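Local coordinates for protein Ufm1-specific protease (Caenorhabditis elegans, PDB 5EJJ) that cleaves the peptide bond at the C-terminal glycine of the ubiquitin-like modifier Ufm1 as a thiol protease, and helps localise odorant receptors to olfactory cilia, at residues 62-67 against 302-307; 67-72 against 324-329; 358-363 against 515-520. All coordinates share one frame; numbering follows the deposited sequence.

Contact 1: residues 62-67 against 302-307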
ATOM      1  N   ARG A  62      21.189  -4.830   6.361  1.00 22.15           N
ATOM      2  CA  ARG A  62      20.426  -4.628   7.578  1.00 21.15           C
ATOM      3  C   ARG A  62      20.102  -3.155   7.679  1.00 24.17           C
ATOM      4  O   ARG A  62      18.967  -2.771   7.924  1.00 23.99           O
ATOM      5  CB  ARG A  62      21.192  -5.093   8.816  1.00 24.15           C
ATOM      6  CG  ARG A  62      20.318  -5.254  10.048  1.00 21.88           C
ATOM      7  CD  ARG A  62      21.106  -5.226  11.381  1.00 37.82           C
ATOM      8  NE  ARG A  62      22.025  -4.079  11.525  1.00 55.17           N
ATOM      9  CZ  ARG A  62      21.674  -2.782  11.578  1.00 50.29           C
ATOM     10  NH1 ARG A  62      20.403  -2.390  11.490  1.00 38.45           N
ATOM     11  NH2 ARG A  62      22.618  -1.855  11.710  1.00 52.55           N
ATOM     12  N   GLN A  63      21.109  -2.324   7.461  1.00 30.42           N
ATOM     13  CA  GLN A  63      20.929  -0.881   7.505  1.00 26.30           C
ATOM     14  C   GLN A  63      20.015  -0.382   6.401  1.00 20.81           C
ATOM     15  O   GLN A  63      19.308   0.608   6.585  1.00 19.74           O
ATOM     16  CB  GLN A  63      22.266  -0.171   7.373  1.00 32.42           C
ATOM     17  CG  GLN A  63      23.254  -0.458   8.472  1.00 39.61           C
ATOM     18  CD  GLN A  63      24.593   0.188   8.195  1.00 43.94           C
ATOM     19  OE1 GLN A  63      24.738   0.969   7.244  1.00 40.99           O
ATOM     20  NE2 GLN A  63      25.584  -0.134   9.020  1.00 49.92           N
ATOM     21  N   PHE A  64      20.038  -1.025   5.240  1.00 20.67           N
ATOM     22  CA  PHE A  64      19.090  -0.611   4.213  1.00 17.59           C
ATOM     23  C   PHE A  64      17.653  -0.905   4.637  1.00 15.17           C
ATOM     24  O   PHE A  64      16.768  -0.070   4.462  1.00 14.11           O
ATOM     25  CB  PHE A  64      19.357  -1.240   2.857  1.00 13.30           C
ATOM     26  CG  PHE A  64      18.415  -0.751   1.806  1.00 14.65           C
ATOM     27  CD1 PHE A  64      18.574   0.522   1.247  1.00 13.48           C
ATOM     28  CD2 PHE A  64      17.330  -1.528   1.412  1.00 13.30           C
ATOM     29  CE1 PHE A  64      17.696   0.992   0.288  1.00 13.09           C
ATOM     30  CE2 PHE A  64      16.441  -1.071   0.455  1.00 11.95           C
ATOM     31  CZ  PHE A  64      16.621   0.189  -0.111  1.00 13.71           C
ATOM     32  N   LEU A  65      17.429  -2.087   5.196  1.00 15.39           N
ATOM     33  CA  LEU A  65      16.102  -2.468   5.647  1.00 13.47           C
ATOM     34  C   LEU A  65      15.558  -1.470   6.646  1.00 12.97           C
ATOM     35  O   LEU A  65      14.496  -0.900   6.421  1.00 12.63           O
ATOM     36  CB  LEU A  65      16.090  -3.876   6.247  1.00 12.97           C
ATOM     37  CG  LEU A  65      16.399  -4.996   5.251  1.00 11.39           C
ATOM     38  CD1 LEU A  65      16.190  -6.307   5.916  1.00 12.53           C
ATOM     39  CD2 LEU A  65      15.552  -4.900   4.017  1.00 10.12           C
ATOM     40  N   GLU A  66      16.298  -1.243   7.730  1.00 15.30           N
ATOM     41  CA  GLU A  66      15.832  -0.416   8.845  1.00 12.25           C
ATOM     42  C   GLU A  66      15.510   1.009   8.390  1.00 11.14           C
ATOM     43  O   GLU A  66      14.564   1.618   8.885  1.00 10.90           O
ATOM     44  CB  GLU A  66      16.869  -0.421   9.973  1.00 16.46           C
ATOM     45  CG  GLU A  66      16.389   0.051  11.361  1.00 20.83           C
ATOM     46  CD  GLU A  66      17.263  -0.543  12.507  1.00 35.95           C
ATOM     47  OE1 GLU A  66      16.967  -0.323  13.719  1.00 31.08           O
ATOM     48  OE2 GLU A  66      18.261  -1.246  12.183  1.00 40.55           O
ATOM     49  N   SER A  67      16.255   1.528   7.421  1.00  8.99           N
ATOM     50  CA  SER A  67      16.026   2.894   6.988  1.00  9.88           C
ATOM     51  C   SER A  67      14.736   2.993   6.191  1.00 10.30           C
ATOM     52  O   SER A  67      14.231   4.086   5.907  1.00 10.07           O
ATOM     53  CB  SER A  67      17.196   3.398   6.140  1.00 12.70           C
ATOM     54  OG  SER A  67      17.030   3.105   4.759  1.00 12.21           O
ATOM     55  N   LEU A 302       6.111   1.413   4.244  1.00  6.49           N
ATOM     56  CA  LEU A 302       7.449   1.168   3.714  1.00  6.78           C
ATOM     57  C   LEU A 302       7.896   2.430   2.996  1.00  8.85           C
ATOM     58  O   LEU A 302       7.149   2.977   2.183  1.00  8.93           O
ATOM     59  CB  LEU A 302       7.413   0.031   2.697  1.00  7.87           C
ATOM     60  CG  LEU A 302       8.626  -0.220   1.798  1.00  6.88           C
ATOM     61  CD1 LEU A 302       9.785  -0.832   2.536  1.00  7.51           C
ATOM     62  CD2 LEU A 302       8.225  -1.162   0.738  1.00  9.35           C
ATOM     63  N   HIS A 303       9.114   2.889   3.282  1.00  8.55           N
ATOM     64  CA  HIS A 303       9.559   4.201   2.832  1.00  7.68           C
ATOM     65  C   HIS A 303      10.790   4.077   1.970  1.00  8.84           C
ATOM     66  O   HIS A 303      11.770   3.486   2.376  1.00 11.29           O
ATOM     67  CB  HIS A 303       9.886   5.071   4.020  1.00  6.78           C
ATOM     68  CG  HIS A 303       8.861   5.019   5.096  1.00  7.56           C
ATOM     69  ND1 HIS A 303       7.963   6.038   5.312  1.00  7.02           N
ATOM     70  CD2 HIS A 303       8.589   4.071   6.026  1.00  7.32           C
ATOM     71  CE1 HIS A 303       7.186   5.719   6.329  1.00  7.59           C
ATOM     72  NE2 HIS A 303       7.542   4.529   6.777  1.00  5.76           N
ATOM     73  N   LEU A 304      10.758   4.638   0.774  1.00  9.64           N
ATOM     74  CA  LEU A 304      11.856   4.412  -0.137  1.00 10.40           C
ATOM     75  C   LEU A 304      12.151   5.633  -0.978  1.00 12.69           C
ATOM     76  O   LEU A 304      11.241   6.337  -1.429  1.00 12.87           O
ATOM     77  CB  LEU A 304      11.544   3.233  -1.054  1.00 10.04           C
ATOM     78  CG  LEU A 304      11.313   1.862  -0.423  1.00  7.72           C
ATOM     79  CD1 LEU A 304      10.838   0.901  -1.477  1.00  8.26           C
ATOM     80  CD2 LEU A 304      12.579   1.362   0.245  1.00  7.16           C
ATOM     81  N   GLN A 305      13.443   5.877  -1.165  1.00 15.15           N
ATOM     82  CA  GLN A 305      13.946   6.816  -2.155  1.00 15.82           C
ATOM     83  C   GLN A 305      14.179   5.991  -3.408  1.00 17.20           C
ATOM     84  O   GLN A 305      14.915   4.992  -3.368  1.00 18.33           O
ATOM     85  CB  GLN A 305      15.254   7.412  -1.671  1.00 15.71           C
ATOM     86  CG  GLN A 305      15.119   8.039  -0.328  1.00 12.62           C
ATOM     87  CD  GLN A 305      14.099   9.135  -0.371  1.00 15.99           C
ATOM     88  OE1 GLN A 305      13.004   8.993   0.161  1.00 18.72           O
ATOM     89  NE2 GLN A 305      14.434  10.231  -1.041  1.00 18.09           N
ATOM     90  N   LEU A 306      13.518   6.370  -4.504  1.00 18.88           N
ATOM     91  CA  LEU A 306      13.559   5.579  -5.742  1.00 19.89           C
ATOM     92  C   LEU A 306      14.472   6.178  -6.821  1.00 21.41           C
ATOM     93  O   LEU A 306      14.378   7.370  -7.139  1.00 22.20           O
ATOM     94  CB  LEU A 306      12.154   5.423  -6.297  1.00 16.43           C
ATOM     95  CG  LEU A 306      11.206   4.632  -5.422  1.00 13.23           C
ATOM     96  CD1 LEU A 306       9.848   4.666  -6.047  1.00 14.07           C
ATOM     97  CD2 LEU A 306      11.717   3.214  -5.290  1.00 13.54           C
ATOM     98  N   PRO A 307      15.367   5.354  -7.376  1.00 20.30           N
ATOM     99  CA  PRO A 307      16.285   5.810  -8.429  1.00 26.08           C
ATOM    100  C   PRO A 307      15.580   5.959  -9.777  1.00 31.23           C
ATOM    101  O   PRO A 307      15.634   5.057 -10.603  1.00 38.39           O
ATOM    102  CB  PRO A 307      17.349   4.702  -8.482  1.00 24.33           C
ATOM    103  CG  PRO A 307      16.682   3.492  -7.909  1.00 25.54           C
ATOM    104  CD  PRO A 307      15.677   3.996  -6.899  1.00 20.94           C
TER
HETATM  105  O   HOH W   1      13.521   5.534   3.859  1.00 10.80           O
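A water molecule bridges S67 and H303, donating to S67 O at 2.6 Å and to H303 O at 3.1 Å. The two carbonyl oxygens are themselves 4.3 Å apart (S67 O to H303 O), and no direct hydrogen bond spans the two segments. The water thus lets two acceptors face each other.

The hydroxyl of S67 turns back into its own helix. S67 OG donates to F64 O at 3.2 Å, and the C=O...OG angle is 127°. The donor sits 29° out of the carbonyl plane, so the approach is bent and raised. S67 OG also accepts a bond from N270 ND2 of helix 253-280. The other end of that amide, N270 OD1, takes the backbone N of Q305. One asparagine therefore links the helix end to the strand.

The apolar part rests on F64 and L304. CG of F64 stands opposite its backbone N (chi1 -177°), which carries the ring out from the helix to the strand. F64 CZ then meets one methyl of L304, CD2, at 4.2 Å, and the methyl comes in obliquely to the ring. L322 of helix 312-325 touches both side chains and closes the group.

The H303 imidazole takes no part in the water bridge. H303 NE2 is hydrogen-bonded to S70 OG.

L302, L304 and L306 pair through their backbones with strand 289-293, whereas H303 O uses the other edge of strand 302-306. The contact is a water-bridged helix end set against the edge of a two-stranded antiparallel sheet.

Contact 2: residues 67-72 against 324-329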
ATOM      1  N   SER A  67      16.255   1.528   7.421  1.00  8.99           N
ATOM      2  CA  SER A  67      16.026   2.894   6.988  1.00  9.88           C
ATOM      3  C   SER A  67      14.736   2.993   6.191  1.00 10.30           C
ATOM      4  O   SER A  67      14.231   4.086   5.907  1.00 10.07           O
ATOM      5  CB  SER A  67      17.196   3.398   6.140  1.00 12.70           C
ATOM      6  OG  SER A  67      17.030   3.105   4.759  1.00 12.21           O
ATOM      7  N   SER A  68      14.203   1.843   5.814  1.00  9.75           N
ATOM      8  CA  SER A  68      13.017   1.815   4.980  1.00  8.16           C
ATOM      9  C   SER A  68      11.737   1.583   5.749  1.00  8.12           C
ATOM     10  O   SER A  68      10.661   1.720   5.197  1.00  7.80           O
ATOM     11  CB  SER A  68      13.181   0.758   3.924  1.00  8.08           C
ATOM     12  OG  SER A  68      14.305   1.095   3.131  1.00 11.61           O
ATOM     13  N   LEU A  69      11.864   1.242   7.024  1.00  8.24           N
ATOM     14  CA  LEU A  69      10.724   0.996   7.882  1.00  6.97           C
ATOM     15  C   LEU A  69      10.341   2.258   8.650  1.00  8.11           C
ATOM     16  O   LEU A  69      11.129   3.200   8.748  1.00  8.77           O
ATOM     17  CB  LEU A  69      11.059  -0.128   8.842  1.00  7.22           C
ATOM     18  CG  LEU A  69      11.673  -1.293   8.088  1.00  6.52           C
ATOM     19  CD1 LEU A  69      12.061  -2.371   9.044  1.00  8.21           C
ATOM     20  CD2 LEU A  69      10.669  -1.814   7.114  1.00  6.54           C
ATOM     21  N   SER A  70       9.123   2.274   9.182  1.00  8.95           N
ATOM     22  CA  SER A  70       8.633   3.425   9.925  1.00  7.50           C
ATOM     23  C   SER A  70       9.444   3.656  11.161  1.00  8.20           C
ATOM     24  O   SER A  70       9.911   2.716  11.791  1.00  8.16           O
ATOM     25  CB  SER A  70       7.175   3.261  10.318  1.00  9.94           C
ATOM     26  OG  SER A  70       6.328   3.671   9.267  1.00 11.36           O
ATOM     27  N   ALA A  71       9.559   4.932  11.511  1.00 11.58           N
ATOM     28  CA  ALA A  71      10.510   5.423  12.495  1.00  9.91           C
ATOM     29  C   ALA A  71      10.350   4.811  13.881  1.00 11.78           C
ATOM     30  O   ALA A  71      11.325   4.747  14.631  1.00 11.36           O
ATOM     31  CB  ALA A  71      10.446   6.921  12.566  1.00  8.49           C
ATOM     32  N   ASP A  72       9.150   4.343  14.222  1.00  9.62           N
ATOM     33  CA  ASP A  72       8.944   3.727  15.531  1.00  8.47           C
ATOM     34  C   ASP A  72       9.427   2.273  15.614  1.00  9.43           C
ATOM     35  O   ASP A  72       9.375   1.643  16.665  1.00 10.36           O
ATOM     36  CB  ASP A  72       7.481   3.815  15.929  1.00 10.42           C
ATOM     37  CG  ASP A  72       6.596   2.904  15.107  1.00 13.34           C
ATOM     38  OD1 ASP A  72       6.592   3.001  13.855  1.00 14.25           O
ATOM     39  OD2 ASP A  72       5.900   2.072  15.717  1.00 15.82           O
ATOM     40  N   LYS A 324      12.685  -9.010  -3.150  1.00 18.92           N
ATOM     41  CA  LYS A 324      13.402 -10.030  -2.392  1.00 19.94           C
ATOM     42  C   LYS A 324      13.808  -9.532  -1.005  1.00 18.39           C
ATOM     43  O   LYS A 324      13.791 -10.290  -0.029  1.00 19.39           O
ATOM     44  CB  LYS A 324      14.639 -10.509  -3.175  1.00 22.85           C
ATOM     45  CG  LYS A 324      14.304 -11.470  -4.295  1.00 28.43           C
ATOM     46  CD  LYS A 324      15.489 -11.745  -5.198  1.00 37.47           C
ATOM     47  CE  LYS A 324      15.010 -12.151  -6.602  1.00 34.60           C
ATOM     48  NZ  LYS A 324      16.138 -12.306  -7.568  1.00 34.83           N
ATOM     49  N   LEU A 325      14.201  -8.264  -0.925  1.00 17.61           N
ATOM     50  CA  LEU A 325      14.718  -7.727   0.318  1.00 16.29           C
ATOM     51  C   LEU A 325      13.607  -7.573   1.338  1.00 16.83           C
ATOM     52  O   LEU A 325      13.793  -7.891   2.525  1.00 15.19           O
ATOM     53  CB  LEU A 325      15.402  -6.396   0.081  1.00 18.33           C
ATOM     54  CG  LEU A 325      16.773  -6.479  -0.576  1.00 23.58           C
ATOM     55  CD1 LEU A 325      17.285  -5.068  -0.850  1.00 23.24           C
ATOM     56  CD2 LEU A 325      17.729  -7.238   0.323  1.00 27.95           C
ATOM     57  N   PHE A 326      12.449  -7.113   0.864  1.00 13.67           N
ATOM     58  CA  PHE A 326      11.298  -6.887   1.727  1.00 12.79           C
ATOM     59  C   PHE A 326      10.281  -8.028   1.718  1.00 16.77           C
ATOM     60  O   PHE A 326       9.145  -7.855   2.166  1.00 18.11           O
ATOM     61  CB  PHE A 326      10.642  -5.562   1.377  1.00 11.49           C
ATOM     62  CG  PHE A 326      11.500  -4.399   1.706  1.00 13.21           C
ATOM     63  CD1 PHE A 326      12.011  -3.588   0.707  1.00 12.90           C
ATOM     64  CD2 PHE A 326      11.859  -4.153   3.024  1.00  9.92           C
ATOM     65  CE1 PHE A 326      12.835  -2.547   1.024  1.00 10.07           C
ATOM     66  CE2 PHE A 326      12.675  -3.115   3.343  1.00  8.39           C
ATOM     67  CZ  PHE A 326      13.169  -2.315   2.355  1.00  9.42           C
ATOM     68  N   ASN A 327      10.717  -9.190   1.229  1.00 16.78           N
ATOM     69  CA  ASN A 327       9.896 -10.393   1.113  1.00 14.74           C
ATOM     70  C   ASN A 327       8.535 -10.093   0.514  1.00 18.25           C
ATOM     71  O   ASN A 327       7.518 -10.573   1.019  1.00 20.56           O
ATOM     72  CB  ASN A 327       9.719 -11.095   2.453  1.00 12.17           C
ATOM     73  CG  ASN A 327      11.024 -11.580   3.044  1.00 14.18           C
ATOM     74  OD1 ASN A 327      11.067 -12.036   4.186  1.00 15.55           O
ATOM     75  ND2 ASN A 327      12.100 -11.474   2.284  1.00 15.53           N
ATOM     76  N   LEU A 328       8.509  -9.273  -0.531  1.00 14.51           N
ATOM     77  CA  LEU A 328       7.273  -9.036  -1.250  1.00 17.34           C
ATOM     78  C   LEU A 328       7.002 -10.225  -2.168  1.00 22.83           C
ATOM     79  O   LEU A 328       7.905 -11.026  -2.430  1.00 23.45           O
ATOM     80  CB  LEU A 328       7.373  -7.747  -2.044  1.00 17.63           C
ATOM     81  CG  LEU A 328       7.744  -6.553  -1.175  1.00 15.67           C
ATOM     82  CD1 LEU A 328       7.780  -5.258  -2.002  1.00 15.82           C
ATOM     83  CD2 LEU A 328       6.778  -6.447  -0.027  1.00 13.54           C
ATOM     84  N   PRO A 329       5.753 -10.368  -2.644  1.00 25.26           N
ATOM     85  CA  PRO A 329       5.428 -11.521  -3.494  1.00 25.24           C
ATOM     86  C   PRO A 329       5.715 -11.220  -4.962  1.00 27.20           C
ATOM     87  O   PRO A 329       5.559 -10.069  -5.380  1.00 27.45           O
ATOM     88  CB  PRO A 329       3.929 -11.694  -3.268  1.00 26.04           C
ATOM     89  CG  PRO A 329       3.425 -10.295  -3.000  1.00 25.31           C
ATOM     90  CD  PRO A 329       4.567  -9.535  -2.356  1.00 22.85           C
TER
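The phenyl ring of F326 is the flat group of this contact, and S68 and L69 both meet it obliquely. S68 lies nearer. Its CB is 3.5 Å from F326 CZ and 3.9 Å from F326 CE2, so the far corner of the ring abuts the serine methylene. The hydroxyl stays close too, with S68 OG at 3.7 Å from F326 CZ. L69 adds a looser touch: the methyl CD2 lies 4.5 Å from F326 CE2.

S68 and F326 point their CB atoms at each other's segment. F326 has CG beside its backbone N and opposite its carbonyl carbon (chi1 -67°), and the ring reaches across from the helix end. L69 starts off less directly, and its methyl CD2 makes the approach.

The S68 hydroxyl is not left to the ring. S68 OG is hydrogen-bonded to F64 O, one turn back in helix 59-68, and has a weak bond to N270 ND2. This polar group can therefore sit in a buried, mostly apolar place.

Other apolar side chains also meet the ring. F64 and L65 come from helix 59-68, and L302 and L304 from strand 302-306.

F326 is the first residue past helix 312-325 to leave helical backbone angles. N327 follows with positive phi and psi. Its ND2 makes a weak hydrogen bond back to K324 O at 3.1 Å. N327 OD1 accepts from the backbone N of F51. The turn after the helix is thereby tied to a second part of the chain.

Two helix ends meet here, and an aromatic side chain from one packs between them and strand 302-306.

Contact 3: residues 358-363 against 515-520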
ATOM      1  N   GLU A 358     -11.101   2.974  -2.320  1.00 50.68           N
ATOM      2  CA  GLU A 358     -11.691   1.836  -1.603  1.00 47.47           C
ATOM      3  C   GLU A 358     -12.823   2.196  -0.633  1.00 54.73           C
ATOM      4  O   GLU A 358     -12.622   2.208   0.580  1.00 60.05           O
ATOM      5  CB  GLU A 358     -10.603   1.035  -0.886  1.00 48.81           C
ATOM      6  CG  GLU A 358      -9.625   0.353  -1.847  1.00 52.31           C
ATOM      7  CD  GLU A 358      -8.669  -0.619  -1.158  1.00 56.57           C
ATOM      8  OE1 GLU A 358      -7.684  -0.128  -0.549  1.00 60.72           O
ATOM      9  OE2 GLU A 358      -8.906  -1.861  -1.231  1.00 51.08           O
ATOM     10  N   PRO A 359     -14.023   2.495  -1.167  1.00 58.25           N
ATOM     11  CA  PRO A 359     -15.155   2.801  -0.291  1.00 52.76           C
ATOM     12  C   PRO A 359     -15.615   1.557   0.423  1.00 48.60           C
ATOM     13  O   PRO A 359     -16.009   1.647   1.573  1.00 53.65           O
ATOM     14  CB  PRO A 359     -16.237   3.259  -1.264  1.00 52.35           C
ATOM     15  CG  PRO A 359     -15.493   3.705  -2.465  1.00 54.19           C
ATOM     16  CD  PRO A 359     -14.358   2.752  -2.575  1.00 55.18           C
ATOM     17  N   HIS A 360     -15.538   0.403  -0.225  1.00 47.10           N
ATOM     18  CA  HIS A 360     -16.041  -0.817   0.401  1.00 51.54           C
ATOM     19  C   HIS A 360     -15.299  -1.154   1.689  1.00 54.47           C
ATOM     20  O   HIS A 360     -15.679  -2.084   2.400  1.00 54.25           O
ATOM     21  CB  HIS A 360     -15.985  -2.003  -0.565  1.00 47.50           C
ATOM     22  CG  HIS A 360     -14.759  -2.847  -0.421  1.00 48.96           C
ATOM     23  ND1 HIS A 360     -13.556  -2.526  -1.024  1.00 50.35           N
ATOM     24  CD2 HIS A 360     -14.546  -4.005   0.248  1.00 46.70           C
ATOM     25  CE1 HIS A 360     -12.659  -3.449  -0.729  1.00 49.14           C
ATOM     26  NE2 HIS A 360     -13.234  -4.358   0.043  1.00 50.71           N
ATOM     27  N   LEU A 361     -14.232  -0.404   1.976  1.00 53.57           N
ATOM     28  CA  LEU A 361     -13.455  -0.598   3.197  1.00 53.63           C
ATOM     29  C   LEU A 361     -13.894   0.386   4.273  1.00 61.72           C
ATOM     30  O   LEU A 361     -13.126   0.726   5.172  1.00 66.68           O
ATOM     31  CB  LEU A 361     -11.951  -0.461   2.938  1.00 45.90           C
ATOM     32  CG  LEU A 361     -11.245  -1.556   2.130  1.00 41.22           C
ATOM     33  CD1 LEU A 361      -9.758  -1.288   2.087  1.00 37.18           C
ATOM     34  CD2 LEU A 361     -11.534  -2.958   2.662  1.00 36.26           C
ATOM     35  N   SER A 362     -15.137   0.843   4.165  1.00 66.62           N
ATOM     36  CA  SER A 362     -15.744   1.696   5.176  1.00 62.10           C
ATOM     37  C   SER A 362     -17.078   1.085   5.581  1.00 63.05           C
ATOM     38  O   SER A 362     -17.935   1.762   6.130  1.00 71.24           O
ATOM     39  CB  SER A 362     -15.947   3.120   4.646  1.00 61.33           C
ATOM     40  OG  SER A 362     -14.791   3.601   3.976  1.00 52.98           O
ATOM     41  N   ILE A 363     -17.255  -0.197   5.285  1.00 65.54           N
ATOM     42  CA  ILE A 363     -18.429  -0.918   5.762  1.00 78.36           C
ATOM     43  C   ILE A 363     -18.137  -1.503   7.145  1.00 86.61           C
ATOM     44  O   ILE A 363     -17.655  -2.631   7.279  1.00 84.26           O
ATOM     45  CB  ILE A 363     -18.949  -2.013   4.754  1.00 79.74           C
ATOM     46  CG1 ILE A 363     -17.823  -2.975   4.317  1.00 87.43           C
ATOM     47  CG2 ILE A 363     -19.611  -1.352   3.533  1.00 60.33           C
ATOM     48  CD1 ILE A 363     -17.984  -4.453   4.741  1.00 72.41           C
ATOM     49  N   LYS A 515     -25.036 -13.220  -1.350  1.00 65.48           N
ATOM     50  CA  LYS A 515     -25.116 -11.762  -1.433  1.00 67.68           C
ATOM     51  C   LYS A 515     -24.014 -11.181  -2.337  1.00 68.27           C
ATOM     52  O   LYS A 515     -23.030 -11.858  -2.645  1.00 63.82           O
ATOM     53  CB  LYS A 515     -25.094 -11.117  -0.041  1.00 65.45           C
ATOM     54  CG  LYS A 515     -26.180 -11.627   0.899  1.00 72.37           C
ATOM     55  CD  LYS A 515     -26.434 -10.661   2.057  1.00 79.90           C
ATOM     56  CE  LYS A 515     -26.939  -9.303   1.552  1.00 77.59           C
ATOM     57  NZ  LYS A 515     -27.408  -8.391   2.650  1.00 69.52           N
ATOM     58  N   PHE A 516     -24.188  -9.930  -2.763  1.00 67.68           N
ATOM     59  CA  PHE A 516     -23.285  -9.306  -3.729  1.00 54.20           C
ATOM     60  C   PHE A 516     -22.866  -7.904  -3.295  1.00 57.84           C
ATOM     61  O   PHE A 516     -23.717  -7.077  -2.947  1.00 59.08           O
ATOM     62  CB  PHE A 516     -23.958  -9.219  -5.098  1.00 50.52           C
ATOM     63  CG  PHE A 516     -24.172 -10.548  -5.760  1.00 50.17           C
ATOM     64  CD1 PHE A 516     -23.220 -11.074  -6.616  1.00 53.43           C
ATOM     65  CD2 PHE A 516     -25.330 -11.264  -5.540  1.00 50.42           C
ATOM     66  CE1 PHE A 516     -23.414 -12.296  -7.235  1.00 51.64           C
ATOM     67  CE2 PHE A 516     -25.530 -12.483  -6.156  1.00 55.02           C
ATOM     68  CZ  PHE A 516     -24.568 -13.002  -7.001  1.00 56.69           C
ATOM     69  N   LEU A 517     -21.559  -7.636  -3.328  1.00 56.96           N
ATOM     70  CA  LEU A 517     -21.043  -6.309  -2.978  1.00 55.81           C
ATOM     71  C   LEU A 517     -21.056  -5.378  -4.190  1.00 54.15           C
ATOM     72  O   LEU A 517     -20.279  -5.542  -5.131  1.00 49.36           O
ATOM     73  CB  LEU A 517     -19.645  -6.394  -2.355  1.00 50.60           C
ATOM     74  CG  LEU A 517     -19.023  -5.058  -1.917  1.00 47.90           C
ATOM     75  CD1 LEU A 517     -19.998  -4.179  -1.148  1.00 46.34           C
ATOM     76  CD2 LEU A 517     -17.784  -5.303  -1.086  1.00 47.26           C
ATOM     77  N   VAL A 518     -21.949  -4.394  -4.154  1.00 59.80           N
ATOM     78  CA  VAL A 518     -22.209  -3.571  -5.325  1.00 57.58           C
ATOM     79  C   VAL A 518     -21.847  -2.108  -5.142  1.00 55.04           C
ATOM     80  O   VAL A 518     -22.306  -1.442  -4.210  1.00 58.78           O
ATOM     81  CB  VAL A 518     -23.682  -3.653  -5.758  1.00 56.52           C
ATOM     82  CG1 VAL A 518     -23.886  -2.861  -7.042  1.00 56.57           C
ATOM     83  CG2 VAL A 518     -24.103  -5.107  -5.932  1.00 47.63           C
ATOM     84  N   LEU A 519     -21.017  -1.630  -6.058  1.00 54.21           N
ATOM     85  CA  LEU A 519     -20.688  -0.224  -6.157  1.00 56.99           C
ATOM     86  C   LEU A 519     -21.494   0.349  -7.330  1.00 59.87           C
ATOM     87  O   LEU A 519     -21.285  -0.026  -8.494  1.00 54.74           O
ATOM     88  CB  LEU A 519     -19.179  -0.050  -6.349  1.00 49.79           C
ATOM     89  CG  LEU A 519     -18.603   1.366  -6.297  1.00 55.41           C
ATOM     90  CD1 LEU A 519     -18.768   1.989  -4.926  1.00 58.48           C
ATOM     91  CD2 LEU A 519     -17.146   1.356  -6.713  1.00 53.28           C
ATOM     92  N   ASP A 520     -22.423   1.246  -6.993  1.00 68.53           N
ATOM     93  CA  ASP A 520     -23.433   1.781  -7.914  1.00 70.17           C
ATOM     94  C   ASP A 520     -22.976   3.070  -8.585  1.00 67.36           C
ATOM     95  O   ASP A 520     -22.859   4.103  -7.935  1.00 68.53           O
ATOM     96  CB  ASP A 520     -24.737   2.039  -7.143  1.00 77.01           C
ATOM     97  CG  ASP A 520     -25.905   2.392  -8.049  1.00 79.02           C
ATOM     98  OD1 ASP A 520     -25.793   3.366  -8.826  1.00 75.77           O
ATOM     99  OD2 ASP A 520     -26.944   1.694  -7.975  1.00 77.14           O
TER
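The side chains of H360 and L517 cross at about a right angle. One methyl of the leucine, CD2, does all the close touching. It lies 3.7 Å from H360 CD2 and 3.8 Å from H360 CB. The methyl therefore sits by the CB-CG-CD2 side of the imidazole, and it approaches the ring obliquely. One ring face is taken by L361 of the same loop, whose CG stands 3.7 Å above the plane of the H360 ring, off toward the rim.

L517 has CG opposite its backbone N (chi1 -179°), which sends the methyls out from strand 514-519. L519, two residues on, projects from the same side of the strand. Its CD1 meets P359 CG at 4.4 Å, a looser apolar contact. The strand thus offers two leucines to a proline and a histidine. V518, between them, faces the other way, onto K541.

W540 of strand 540-542 touches both L517 and I363. L503 of strand 499-507 touches L517 and L519.

H360 ND1 is hydrogen-bonded to Y379 OH. That bond probably helps to hold the turn of the imidazole, whose CD2 side meets the leucine.

L519 is followed by D520, an active-site residue by analogy with relatives. D520 OD1 is hydrogen-bonded to H522 ND1, consistent with an Asp-His pair of the active site. The L519 side chain is about 10 Å from that of H522.

No hydrogen bond or salt bridge crosses between the segments. Contact with the strand beside the probable catalytic aspartate is thus made by apolar groups, while H360 ND1 finds its partner, Y379, outside them.

In the fold
Contacts 1 and 2 form one cluster, with centres 7 Å apart. They share S67 and helix 59-68, and a probable hydrogen bond from H303 N to S68 O (2.7 Å) joins them. Their segments alternate along the chain. The end of helix 59-68 meets strand 302-306 and F326, just after helix 312-325, which follows that strand. The cluster ties the N-terminal MPN-family region to the following one. Contact 3 comes later in the chain and joins a loop to strand 514-519 of the peptidase family region. Its centre is 34 Å from contact 1 and 30 Å from contact 2. This packing is thus separate from the probable active-site surroundings, with nearest atoms about 15 Å apart.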